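Local coordinates for hypothetical protein PP5205 (Pseudomonas putida, PDB 2G2X) that is of unknown function but carries an EVE domain, related to the PUA and ASCH domains, and so may bind RNA or modified nucleic acid, at residues R107-G112 with A143-L148. Numbering follows the deposited sequence.
Sequences RVLELG and AVIVAL
L109 reaches from the end of its strand to one side of helix 139-148, and a single methyl, CD1, does the touching. That methyl sits 3.8 Å from CG2 of I145, where the two side chains cross at a slant, and L109 CD1 is also 4.2 Å from CB of L148. The same L109 CD1 comes 3.5 Å from the carbonyl O of I145, so it rests against the helix backbone as well as its side chains. L109 has CG anti to its own carbonyl carbon (chi1 -57°), and with chi2 extended (-173°) CD1 becomes the far end of the chain. Leucine suits this place because it branches at CG, one carbon further out than valine or isoleucine, which lets CD1 reach the helix. In I145 the beta-branch sets CG2 beside the carbonyl carbon, close to the O that CD1 also meets. I145 and L148 are three residues apart, about one helical turn, so I145, by CG2 and its carbonyl O, and L148, by CB, both lie against L109 CD1.

Around these three side chains, I59 of the neighbouring strand shares backbone hydrogen bonding with L109 and touches the side chains of both L109 and I145. F48 and L120 extend the cover over I145, while the apolar L148 side chain also meets R113 and L114 of helix 111-115. The arrangement is that of a C-terminal helix packed by hydrophobic contacts against the end of a beta-sheet strand, within the PUA-like fold of the EVE domain.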
loop_
_atom_site.group_PDB
_atom_site.type_symbol
_atom_site.label_atom_id
_atom_site.label_comp_id
_atom_site.label_asym_id
_atom_site.label_seq_id
_atom_site.Cartn_x
_atom_site.Cartn_y
_atom_site.Cartn_z
ATOM N N ARG A 107 6.553 -14.375 9.433
ATOM C CA ARG A 107 5.377 -15.046 8.913
ATOM C C ARG A 107 4.317 -14.010 8.575
ATOM O O ARG A 107 4.056 -13.087 9.355
ATOM C CB ARG A 107 4.827 -16.030 9.952
ATOM C CG ARG A 107 5.794 -17.153 10.327
ATOM C CD ARG A 107 5.184 -18.059 11.389
ATOM N NE ARG A 107 4.828 -17.315 12.598
ATOM C CZ ARG A 107 5.709 -16.800 13.455
ATOM N NH1 ARG A 107 7.013 -16.948 13.245
ATOM N NH2 ARG A 107 5.284 -16.130 14.521
ATOM N N VAL A 108 3.717 -14.167 7.404
ATOM C CA VAL A 108 2.673 -13.262 6.953
ATOM C C VAL A 108 1.505 -13.301 7.928
ATOM O O VAL A 108 1.136 -14.369 8.418
ATOM C CB VAL A 108 2.142 -13.675 5.559
ATOM C CG1 VAL A 108 0.877 -12.890 5.229
ATOM C CG2 VAL A 108 3.218 -13.452 4.497
ATOM N N LEU A 109 0.940 -12.136 8.226
ATOM C CA LEU A 109 -0.220 -12.075 9.106
ATOM C C LEU A 109 -1.382 -12.277 8.148
ATOM O O LEU A 109 -1.881 -11.327 7.538
ATOM C CB LEU A 109 -0.324 -10.710 9.786
ATOM C CG LEU A 109 0.903 -10.281 10.594
ATOM C CD1 LEU A 109 0.574 -8.997 11.348
ATOM C CD2 LEU A 109 1.310 -11.386 11.568
ATOM N N GLU A 110 -1.782 -13.534 8.007
ATOM C CA GLU A 110 -2.847 -13.937 7.106
ATOM C C GLU A 110 -4.149 -13.166 7.236
ATOM O O GLU A 110 -4.546 -12.760 8.330
ATOM C CB GLU A 110 -3.091 -15.434 7.265
ATOM C CG GLU A 110 -1.829 -16.244 7.031
ATOM C CD GLU A 110 -2.049 -17.739 7.107
ATOM O OE1 GLU A 110 -1.086 -18.490 6.842
ATOM O OE2 GLU A 110 -3.178 -18.164 7.429
ATOM N N LEU A 111 -4.802 -12.966 6.094
ATOM C CA LEU A 111 -6.062 -12.247 6.026
ATOM C C LEU A 111 -7.110 -12.840 6.964
ATOM O O LEU A 111 -7.859 -12.106 7.608
ATOM C CB LEU A 111 -6.587 -12.261 4.588
ATOM C CG LEU A 111 -7.954 -11.621 4.354
ATOM C CD1 LEU A 111 -7.905 -10.149 4.759
ATOM C CD2 LEU A 111 -8.344 -11.773 2.897
ATOM N N GLY A 112 -7.162 -14.167 7.032
ATOM C CA GLY A 112 -8.123 -14.825 7.896
ATOM C C GLY A 112 -7.929 -14.426 9.345
ATOM O O GLY A 112 -8.892 -14.157 10.067
ATOM N N ALA A 143 -1.715 -0.957 16.581
ATOM C CA ALA A 143 -1.350 -1.715 17.773
ATOM C C ALA A 143 -1.888 -3.142 17.746
ATOM O O ALA A 143 -1.171 -4.083 18.086
ATOM C CB ALA A 143 -1.853 -0.996 19.030
ATOM N N VAL A 144 -3.144 -3.322 17.354
ATOM C CA VAL A 144 -3.675 -4.675 17.330
ATOM C C VAL A 144 -2.917 -5.519 16.304
ATOM O O VAL A 144 -2.618 -6.687 16.556
ATOM C CB VAL A 144 -5.203 -4.710 17.026
ATOM C CG1 VAL A 144 -5.928 -3.695 17.892
ATOM C CG2 VAL A 144 -5.461 -4.460 15.568
ATOM N N ILE A 145 -2.580 -4.925 15.164
ATOM C CA ILE A 145 -1.859 -5.663 14.135
ATOM C C ILE A 145 -0.434 -6.040 14.539
ATOM O O ILE A 145 -0.003 -7.164 14.280
ATOM C CB ILE A 145 -1.844 -4.883 12.808
ATOM C CG1 ILE A 145 -3.268 -4.834 12.242
ATOM C CG2 ILE A 145 -0.884 -5.535 11.826
ATOM C CD1 ILE A 145 -3.479 -3.775 11.181
ATOM N N VAL A 146 0.300 -5.121 15.169
ATOM C CA VAL A 146 1.662 -5.440 15.600
ATOM C C VAL A 146 1.600 -6.444 16.743
ATOM O O VAL A 146 2.539 -7.203 16.966
ATOM C CB VAL A 146 2.451 -4.183 16.078
ATOM C CG1 VAL A 146 2.698 -3.243 14.910
ATOM C CG2 VAL A 146 1.690 -3.470 17.174
ATOM N N ALA A 147 0.484 -6.458 17.462
ATOM C CA ALA A 147 0.323 -7.393 18.568
ATOM C C ALA A 147 0.127 -8.812 18.019
ATOM O O ALA A 147 0.429 -9.790 18.698
ATOM C CB ALA A 147 -0.861 -6.981 19.433
ATOM N N LEU A 148 -0.381 -8.919 16.791
ATOM C CA LEU A 148 -0.576 -10.223 16.158
ATOM C C LEU A 148 0.783 -10.789 15.769
ATOM O O LEU A 148 0.988 -12.002 15.770
ATOM C CB LEU A 148 -1.443 -10.109 14.902
ATOM C CG LEU A 148 -2.955 -10.228 15.070
ATOM C CD1 LEU A 148 -3.631 -10.092 13.705
ATOM C CD2 LEU A 148 -3.292 -11.575 15.709
#